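Local coordinates for PpBBE-like 1 D396N (Physcomitrella patens subsp. patens, PDB 6EO5), which is an engineered variant of a berberine bridge enzyme-like flavoprotein that oxidises cellobiose with a covalently attached FAD, at residues A[38-43]-A[329-334]; A[81-86]-A[429-434]. All blocks are in the same frame, centred on the assembly; numbering follows the deposited sequence.

Interaction 1. Residues A[38-43]-A[329-334]; sequences LAYNLR and NTFKAK. With FAD (flavin-adenine dinucleotide), chain C.
Asn41 lies flat over the ring of Phe331, the amide and ring planes 3° apart. With CG anti to the backbone N (chi1 -159°), the side chain runs across that face: CB rests 3.6 Å from Phe331 CE1, CG follows over the same atom, and ND2 ends above the ring centre. OD1 takes Phe331 N at 3.2 Å from one face of its plane and Arg43 N from the other, the second bond closing an Asx turn. ND2 gives one N-H to Phe331 O, 3.0 Å away and close to the amide plane, and also bonds to Tyr83 O, which fixes the rotation of the amide. Arg43 NE reaches the same Phe331 O at 3.0 Å, from the opposite side of its carbonyl plane, while NH2 forms a salt bridge with Glu84. Asn41 and Asn329 form a single beta bridge, made by Asn329 N to Tyr40 O and Leu42 N to Asn329 O. The Tyr40 ring meets Phe331 rim to rim and has FAD C8M 3.3 Å above its plane, over its centre. A bridged loop thus ties 331-338, an edge strand of the seven-stranded antiparallel sheet, to the dimethylbenzene end of the flavin, in the FAD pocket of a VAO-type fold.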
loop_
_atom_site.group_PDB
_atom_site.type_symbol
_atom_site.label_atom_id
_atom_site.label_comp_id
_atom_site.label_asym_id
_atom_site.label_seq_id
_atom_site.Cartn_x
_atom_site.Cartn_y
_atom_site.Cartn_z
ATOM N N LEU A 38 8.106 11.123 13.387
ATOM C CA LEU A 38 8.497 9.809 12.905
ATOM C C LEU A 38 7.700 9.434 11.666
ATOM O O LEU A 38 6.475 9.563 11.637
ATOM C CB LEU A 38 8.288 8.764 13.999
ATOM C CG LEU A 38 8.826 7.357 13.719
ATOM C CD1 LEU A 38 10.343 7.316 13.843
ATOM C CD2 LEU A 38 8.157 6.312 14.625
ATOM N N ALA A 39 8.412 8.991 10.637
ATOM C CA ALA A 39 7.822 8.537 9.391
ATOM C C ALA A 39 8.629 7.340 8.908
ATOM O O ALA A 39 9.802 7.174 9.265
ATOM C CB ALA A 39 7.808 9.642 8.320
ATOM N N TYR A 40 7.995 6.501 8.086
ATOM C CA TYR A 40 8.705 5.326 7.587
ATOM C C TYR A 40 9.910 5.729 6.740
ATOM O O TYR A 40 11.017 5.214 6.929
ATOM C CB TYR A 40 7.764 4.416 6.796
ATOM C CG TYR A 40 8.524 3.243 6.252
ATOM C CD1 TYR A 40 8.939 2.213 7.100
ATOM C CD2 TYR A 40 8.875 3.176 4.907
ATOM C CE1 TYR A 40 9.657 1.141 6.622
ATOM C CE2 TYR A 40 9.590 2.118 4.423
ATOM C CZ TYR A 40 9.981 1.098 5.283
ATOM O OH TYR A 40 10.700 0.030 4.795
ATOM N N ASN A 41 9.718 6.639 5.791
ATOM C CA ASN A 41 10.824 7.156 4.999
ATOM C C ASN A 41 11.344 8.406 5.692
ATOM O O ASN A 41 10.580 9.343 5.936
ATOM C CB ASN A 41 10.383 7.458 3.567
ATOM C CG ASN A 41 11.548 7.509 2.588
ATOM O OD1 ASN A 41 12.719 7.574 2.979
ATOM N ND2 ASN A 41 11.225 7.490 1.296
ATOM N N LEU A 42 12.626 8.410 6.045
ATOM C CA LEU A 42 13.230 9.564 6.698
ATOM C C LEU A 42 13.915 10.499 5.708
ATOM O O LEU A 42 14.625 11.417 6.131
ATOM C CB LEU A 42 14.228 9.123 7.782
ATOM C CG LEU A 42 13.756 8.257 8.964
ATOM C CD1 LEU A 42 14.937 7.881 9.825
ATOM C CD2 LEU A 42 12.662 8.907 9.824
ATOM N N ARG A 43 13.717 10.297 4.401
ATOM C CA ARG A 43 14.447 11.106 3.433
ATOM C C ARG A 43 13.997 12.563 3.471
ATOM O O ARG A 43 14.833 13.472 3.444
ATOM C CB ARG A 43 14.296 10.532 2.029
ATOM C CG ARG A 43 14.652 11.552 0.950
ATOM C CD ARG A 43 14.928 10.935 -0.382
ATOM N NE ARG A 43 13.784 10.190 -0.897
ATOM C CZ ARG A 43 12.698 10.757 -1.411
ATOM N NH1 ARG A 43 12.603 12.075 -1.451
ATOM N NH2 ARG A 43 11.708 10.005 -1.870
ATOM N N ASN A 329 13.556 3.724 7.234
ATOM C CA ASN A 329 14.543 3.584 6.171
ATOM C C ASN A 329 14.692 4.951 5.502
ATOM O O ASN A 329 13.918 5.873 5.772
ATOM C CB ASN A 329 14.106 2.488 5.184
ATOM C CG ASN A 329 15.200 2.093 4.198
ATOM O OD1 ASN A 329 16.382 2.378 4.408
ATOM N ND2 ASN A 329 14.805 1.416 3.120
ATOM N N THR A 330 15.706 5.091 4.645
ATOM C CA THR A 330 15.875 6.289 3.815
ATOM C C THR A 330 16.113 5.852 2.381
ATOM O O THR A 330 17.115 5.186 2.097
ATOM C CB THR A 330 17.034 7.166 4.293
ATOM O OG1 THR A 330 16.784 7.569 5.641
ATOM C CG2 THR A 330 17.155 8.403 3.420
ATOM N N PHE A 331 15.209 6.231 1.475
ATOM C CA PHE A 331 15.168 5.539 0.197
ATOM C C PHE A 331 14.417 6.354 -0.838
ATOM O O PHE A 331 13.643 7.256 -0.510
ATOM C CB PHE A 331 14.519 4.145 0.342
ATOM C CG PHE A 331 13.074 4.169 0.815
ATOM C CD1 PHE A 331 12.770 4.141 2.168
ATOM C CD2 PHE A 331 12.022 4.171 -0.096
ATOM C CE1 PHE A 331 11.441 4.145 2.605
ATOM C CE2 PHE A 331 10.686 4.173 0.331
ATOM C CZ PHE A 331 10.399 4.166 1.681
ATOM N N LYS A 332 14.663 6.012 -2.097
ATOM C CA LYS A 332 13.808 6.387 -3.212
ATOM C C LYS A 332 13.202 5.112 -3.791
ATOM O O LYS A 332 13.914 4.124 -4.004
ATOM C CB LYS A 332 14.594 7.153 -4.274
ATOM C CG LYS A 332 13.828 7.413 -5.558
ATOM C CD LYS A 332 12.678 8.373 -5.343
ATOM C CE LYS A 332 11.908 8.546 -6.631
ATOM N NZ LYS A 332 10.660 9.310 -6.420
ATOM N N ALA A 333 11.889 5.124 -4.015
ATOM C CA ALA A 333 11.177 3.984 -4.580
ATOM C C ALA A 333 10.471 4.382 -5.877
ATOM O O ALA A 333 9.992 5.513 -6.023
ATOM C CB ALA A 333 10.164 3.417 -3.577
ATOM N N LYS A 334 10.428 3.447 -6.828
ATOM C CA LYS A 334 9.654 3.599 -8.056
ATOM C C LYS A 334 8.916 2.292 -8.324
ATOM O O LYS A 334 9.223 1.256 -7.729
ATOM C CB LYS A 334 10.556 3.974 -9.242
ATOM C CG LYS A 334 11.452 5.176 -8.962
ATOM C CD LYS A 334 12.366 5.548 -10.121
ATOM C CE LYS A 334 11.607 6.089 -11.315
ATOM N NZ LYS A 334 10.951 7.403 -11.048
HETATM P PA FAD C . 0.310 7.291 5.272
HETATM O O1A FAD C . 1.671 7.902 4.979
HETATM O O2A FAD C . -0.191 7.664 6.644
HETATM O O5B FAD C . -0.803 7.618 4.150
HETATM C C5B FAD C . -0.488 7.625 2.774
HETATM C C4B FAD C . -1.378 8.607 2.019
HETATM O O4B FAD C . -2.738 8.381 2.340
HETATM C C3B FAD C . -1.080 10.049 2.390
HETATM O O3B FAD C . -1.339 10.861 1.266
HETATM C C2B FAD C . -2.110 10.339 3.450
HETATM O O2B FAD C . -2.387 11.714 3.550
HETATM C C1B FAD C . -3.301 9.522 2.965
HETATM N N9A FAD C . -4.168 9.186 4.117
HETATM C C8A FAD C . -3.782 8.576 5.287
HETATM N N7A FAD C . -4.857 8.464 6.096
HETATM C C5A FAD C . -5.925 8.997 5.466
HETATM C C6A FAD C . -7.245 9.150 5.845
HETATM N N6A FAD C . -7.643 8.717 7.037
HETATM N N1A FAD C . -8.140 9.743 4.981
HETATM C C2A FAD C . -7.709 10.194 3.755
HETATM N N3A FAD C . -6.390 10.049 3.380
HETATM C C4A FAD C . -5.509 9.461 4.226
HETATM N N1 FAD C . 1.687 -1.811 -0.221
HETATM C C2 FAD C . 0.943 -2.925 -0.629
HETATM O O2 FAD C . -0.010 -2.840 -1.431
HETATM N N3 FAD C . 1.266 -4.169 -0.113
HETATM C C4 FAD C . 2.306 -4.311 0.781
HETATM O O4 FAD C . 2.562 -5.424 1.232
HETATM C C4X FAD C . 3.046 -3.209 1.182
HETATM N N5 FAD C . 4.054 -3.354 2.111
HETATM C C5X FAD C . 4.569 -2.240 2.746
HETATM C C6 FAD C . 5.484 -2.408 3.780
HETATM C C7 FAD C . 5.951 -1.327 4.546
HETATM C C7M FAD C . 6.932 -1.553 5.673
HETATM C C8 FAD C . 5.555 -0.026 4.167
HETATM C C8M FAD C . 6.109 1.199 4.870
HETATM C C9 FAD C . 4.701 0.129 3.060
HETATM C C9A FAD C . 4.178 -0.965 2.347
HETATM N N10 FAD C . 3.359 -0.837 1.217
HETATM C C10 FAD C . 2.707 -1.944 0.710
HETATM C "C1'" FAD C . 2.932 0.497 0.704
HETATM C "C2'" FAD C . 1.657 0.922 1.428
HETATM O "O2'" FAD C . 0.504 0.287 0.926
HETATM C "C3'" FAD C . 1.496 2.417 1.279
HETATM O "O3'" FAD C . 2.650 2.992 1.843
HETATM C "C4'" FAD C . 0.223 2.882 1.980
HETATM O "O4'" FAD C . -0.288 4.006 1.291
HETATM C "C5'" FAD C . 0.496 3.193 3.450
HETATM O "O5'" FAD C . -0.617 3.748 4.121
HETATM P P FAD C . -0.369 4.487 5.537
HETATM O O1P FAD C . -1.699 4.872 6.142
HETATM O O2P FAD C . 0.488 3.696 6.488
HETATM O O3P FAD C . 0.585 5.714 5.121
HETATM O O HOH W 1 12.427 -0.025 2.806
HETATM O O HOH W 2 10.652 7.303 -2.274
#

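Interaction 2. Residues A[81-86]-A[429-434]; sequences HSYEDY and QNYIDR. With FAD (flavin-adenine dinucleotide), chain C.
A type I turn from Ser82 to Asp85, directly after the flavin-bonded histidine, sets Tyr83, Glu84 and Tyr86 against Tyr431, Ile432 and Arg434. The rings of Tyr83 and Tyr431 run side by side and point the same way, planes 6° apart but not stacked; they meet at their rims, Tyr83 CE2 lying 3.4 Å from Tyr431 CD1. Both approach the flavin, Tyr83 CE1 near C9 and Tyr431 CE1 near N1, and Tyr83 OH bonds to Gln394. With the ring cut back to an alanine at Tyr83, Gln394 would probably lose its hydroxyl partner and a gap would open beside Tyr431 and the C9 side of the isoalloxazine. A water joins Tyr83 N, Asn430 O and FAD O3'.

Glu84 bends at chi2 (-78°), which carries its carboxylate past Ile432 to Arg434 N; OE2 accepts this N-H at 2.7 Å on its anti lone pair. Asp433 OD1 is 4.1 Å from Glu84 OE2, and Lys332, salt-bridged to both acids, probably offsets their charge. Ile432 CG1 sits 3.5 Å from Tyr86 CE2 at the ring edge, while Glu84 CB lies over one face of that ring. On the cofactor side, His81 ND1 is bonded to FAD C8M at 1.5 Å, and Ser82 N donates to FAD O1A. This is the 8alpha-N1-histidyl flavin site characteristic of many VAO-family oxidases.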
loop_
_atom_site.group_PDB
_atom_site.type_symbol
_atom_site.label_atom_id
_atom_site.label_comp_id
_atom_site.label_asym_id
_atom_site.label_seq_id
_atom_site.Cartn_x
_atom_site.Cartn_y
_atom_site.Cartn_z
ATOM N N HIS A 81 3.412 5.435 6.270
ATOM C CA HIS A 81 4.320 4.678 5.416
ATOM C C HIS A 81 4.550 5.313 4.043
ATOM O O HIS A 81 5.211 4.691 3.204
ATOM C CB HIS A 81 3.814 3.239 5.246
ATOM C CG HIS A 81 4.306 2.319 6.318
ATOM N ND1 HIS A 81 5.374 1.460 6.136
ATOM C CD2 HIS A 81 3.903 2.169 7.602
ATOM C CE1 HIS A 81 5.611 0.839 7.282
ATOM N NE2 HIS A 81 4.728 1.238 8.176
ATOM N N SER A 82 4.051 6.533 3.802
ATOM C CA SER A 82 4.085 7.119 2.462
ATOM C C SER A 82 5.507 7.215 1.938
ATOM O O SER A 82 6.374 7.829 2.577
ATOM C CB SER A 82 3.449 8.505 2.468
ATOM O OG SER A 82 3.868 9.246 1.340
ATOM N N TYR A 83 5.739 6.634 0.756
ATOM C CA TYR A 83 7.097 6.564 0.221
ATOM C C TYR A 83 7.680 7.937 -0.067
ATOM O O TYR A 83 8.903 8.069 -0.168
ATOM C CB TYR A 83 7.132 5.713 -1.047
ATOM C CG TYR A 83 7.013 4.215 -0.798
ATOM C CD1 TYR A 83 6.881 3.700 0.499
ATOM C CD2 TYR A 83 7.037 3.322 -1.857
ATOM C CE1 TYR A 83 6.772 2.350 0.721
ATOM C CE2 TYR A 83 6.931 1.974 -1.648
ATOM C CZ TYR A 83 6.802 1.488 -0.365
ATOM O OH TYR A 83 6.696 0.133 -0.186
ATOM N N GLU A 84 6.836 8.957 -0.192
ATOM C CA GLU A 84 7.272 10.324 -0.433
ATOM C C GLU A 84 6.983 11.246 0.747
ATOM O O GLU A 84 7.013 12.468 0.591
ATOM C CB GLU A 84 6.612 10.864 -1.701
ATOM C CG GLU A 84 7.021 10.148 -2.976
ATOM C CD GLU A 84 8.381 10.583 -3.487
ATOM O OE1 GLU A 84 9.266 10.884 -2.662
ATOM O OE2 GLU A 84 8.571 10.625 -4.722
ATOM N N ASP A 85 6.692 10.689 1.921
ATOM C CA ASP A 85 6.432 11.477 3.125
ATOM C C ASP A 85 5.245 12.421 2.958
ATOM O O ASP A 85 5.200 13.490 3.566
ATOM C CB ASP A 85 7.678 12.250 3.557
ATOM C CG ASP A 85 8.746 11.333 4.078
ATOM O OD1 ASP A 85 8.407 10.445 4.882
ATOM O OD2 ASP A 85 9.915 11.461 3.669
ATOM N N TYR A 86 4.253 12.006 2.172
ATOM C CA TYR A 86 3.101 12.855 1.915
ATOM C C TYR A 86 2.177 12.986 3.121
ATOM O O TYR A 86 1.332 13.886 3.139
ATOM C CB TYR A 86 2.310 12.324 0.720
ATOM C CG TYR A 86 2.958 12.557 -0.631
ATOM C CD1 TYR A 86 3.916 13.558 -0.819
ATOM C CD2 TYR A 86 2.606 11.778 -1.726
ATOM C CE1 TYR A 86 4.497 13.770 -2.077
ATOM C CE2 TYR A 86 3.176 11.976 -2.972
ATOM C CZ TYR A 86 4.115 12.972 -3.152
ATOM O OH TYR A 86 4.667 13.158 -4.405
ATOM N N GLN A 429 0.079 3.220 -7.243
ATOM C CA GLN A 429 0.059 4.463 -6.477
ATOM C C GLN A 429 0.364 4.279 -4.994
ATOM O O GLN A 429 0.636 5.279 -4.313
ATOM C CB GLN A 429 -1.291 5.156 -6.651
ATOM C CG GLN A 429 -2.502 4.248 -6.509
ATOM C CD GLN A 429 -3.020 3.737 -7.843
ATOM O OE1 GLN A 429 -2.251 3.238 -8.683
ATOM N NE2 GLN A 429 -4.331 3.861 -8.049
ATOM N N ASN A 430 0.325 3.048 -4.463
ATOM C CA ASN A 430 0.817 2.866 -3.103
ATOM C C ASN A 430 2.331 2.808 -3.036
ATOM O O ASN A 430 2.882 2.893 -1.936
ATOM C CB ASN A 430 0.240 1.611 -2.455
ATOM C CG ASN A 430 -1.057 1.875 -1.731
ATOM O OD1 ASN A 430 -1.978 1.059 -1.787
ATOM N ND2 ASN A 430 -1.140 3.006 -1.043
ATOM N N TYR A 431 3.009 2.660 -4.169
ATOM C CA TYR A 431 4.454 2.897 -4.238
ATOM C C TYR A 431 4.737 4.311 -4.758
ATOM O O TYR A 431 5.536 4.527 -5.667
ATOM C CB TYR A 431 5.122 1.828 -5.100
ATOM C CG TYR A 431 4.875 0.417 -4.612
ATOM C CD1 TYR A 431 4.606 0.159 -3.270
ATOM C CD2 TYR A 431 4.914 -0.663 -5.489
ATOM C CE1 TYR A 431 4.377 -1.128 -2.812
ATOM C CE2 TYR A 431 4.685 -1.962 -5.039
ATOM C CZ TYR A 431 4.412 -2.187 -3.696
ATOM O OH TYR A 431 4.183 -3.475 -3.236
ATOM N N ILE A 432 4.076 5.291 -4.137
ATOM C CA ILE A 432 3.966 6.645 -4.674
ATOM C C ILE A 432 5.333 7.242 -5.047
ATOM O O ILE A 432 6.333 7.102 -4.326
ATOM C CB ILE A 432 3.199 7.513 -3.656
ATOM C CG1 ILE A 432 2.652 8.772 -4.318
ATOM C CG2 ILE A 432 4.046 7.833 -2.433
ATOM C CD1 ILE A 432 1.746 8.467 -5.488
ATOM N N ASP A 433 5.372 7.911 -6.201
ATOM C CA ASP A 433 6.615 8.351 -6.841
ATOM C C ASP A 433 6.375 9.731 -7.438
ATOM O O ASP A 433 5.585 9.869 -8.378
ATOM C CB ASP A 433 7.038 7.351 -7.923
ATOM C CG ASP A 433 8.324 7.747 -8.666
ATOM O OD1 ASP A 433 8.914 8.843 -8.435
ATOM O OD2 ASP A 433 8.738 6.926 -9.511
ATOM N N ARG A 434 7.063 10.744 -6.903
ATOM C CA ARG A 434 6.801 12.125 -7.302
ATOM C C ARG A 434 7.160 12.405 -8.761
ATOM O O ARG A 434 6.684 13.398 -9.323
ATOM C CB ARG A 434 7.560 13.081 -6.382
ATOM C CG ARG A 434 7.137 14.523 -6.498
ATOM C CD ARG A 434 7.801 15.350 -5.415
ATOM N NE ARG A 434 7.433 16.761 -5.458
ATOM C CZ ARG A 434 7.543 17.568 -4.411
ATOM N NH1 ARG A 434 7.996 17.087 -3.264
ATOM N NH2 ARG A 434 7.202 18.849 -4.503
HETATM P PA FAD C . 0.310 7.291 5.272
HETATM O O1A FAD C . 1.671 7.902 4.979
HETATM O O2A FAD C . -0.191 7.664 6.644
HETATM O O5B FAD C . -0.803 7.618 4.150
HETATM C C5B FAD C . -0.488 7.625 2.774
HETATM C C4B FAD C . -1.378 8.607 2.019
HETATM O O4B FAD C . -2.738 8.381 2.340
HETATM C C3B FAD C . -1.080 10.049 2.390
HETATM O O3B FAD C . -1.339 10.861 1.266
HETATM C C2B FAD C . -2.110 10.339 3.450
HETATM O O2B FAD C . -2.387 11.714 3.550
HETATM C C1B FAD C . -3.301 9.522 2.965
HETATM N N9A FAD C . -4.168 9.186 4.117
HETATM C C8A FAD C . -3.782 8.576 5.287
HETATM N N7A FAD C . -4.857 8.464 6.096
HETATM C C5A FAD C . -5.925 8.997 5.466
HETATM C C6A FAD C . -7.245 9.150 5.845
HETATM N N6A FAD C . -7.643 8.717 7.037
HETATM N N1A FAD C . -8.140 9.743 4.981
HETATM C C2A FAD C . -7.709 10.194 3.755
HETATM N N3A FAD C . -6.390 10.049 3.380
HETATM C C4A FAD C . -5.509 9.461 4.226
HETATM N N1 FAD C . 1.687 -1.811 -0.221
HETATM C C2 FAD C . 0.943 -2.925 -0.629
HETATM O O2 FAD C . -0.010 -2.840 -1.431
HETATM N N3 FAD C . 1.266 -4.169 -0.113
HETATM C C4 FAD C . 2.306 -4.311 0.781
HETATM O O4 FAD C . 2.562 -5.424 1.232
HETATM C C4X FAD C . 3.046 -3.209 1.182
HETATM N N5 FAD C . 4.054 -3.354 2.111
HETATM C C5X FAD C . 4.569 -2.240 2.746
HETATM C C6 FAD C . 5.484 -2.408 3.780
HETATM C C7 FAD C . 5.951 -1.327 4.546
HETATM C C7M FAD C . 6.932 -1.553 5.673
HETATM C C8 FAD C . 5.555 -0.026 4.167
HETATM C C8M FAD C . 6.109 1.199 4.870
HETATM C C9 FAD C . 4.701 0.129 3.060
HETATM C C9A FAD C . 4.178 -0.965 2.347
HETATM N N10 FAD C . 3.359 -0.837 1.217
HETATM C C10 FAD C . 2.707 -1.944 0.710
HETATM C "C1'" FAD C . 2.932 0.497 0.704
HETATM C "C2'" FAD C . 1.657 0.922 1.428
HETATM O "O2'" FAD C . 0.504 0.287 0.926
HETATM C "C3'" FAD C . 1.496 2.417 1.279
HETATM O "O3'" FAD C . 2.650 2.992 1.843
HETATM C "C4'" FAD C . 0.223 2.882 1.980
HETATM O "O4'" FAD C . -0.288 4.006 1.291
HETATM C "C5'" FAD C . 0.496 3.193 3.450
HETATM O "O5'" FAD C . -0.617 3.748 4.121
HETATM P P FAD C . -0.369 4.487 5.537
HETATM O O1P FAD C . -1.699 4.872 6.142
HETATM O O2P FAD C . 0.488 3.696 6.488
HETATM O O3P FAD C . 0.585 5.714 5.121
HETATM O O HOH W 3 3.564 5.128 -0.157
#

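How the interactions relate
Both contacts border the same FAD, with their centres about 9 Å apart. Interaction 2 is the deeper, about 9 Å from the chain centre and largely buried; interaction 1, about 14 Å out, is only partly buried. Interaction 1 joins a loop to an edge strand, mostly through amide and carbonyl hydrogen bonds, whereas interaction 2 joins two loops with one direct hydrogen bond between them and relies more on aromatic and aliphatic packing. Salt bridges couple them: the basic Arg43, Lys332 and Lys334 of interaction 1 face the acids Glu84 and Asp433 of interaction 2, Lys334 NZ pairing with Asp433 OD2. Ala333 also packs on Tyr83, so strand 331-338 backs the turn of 81-86. Their segments alternate along the chain.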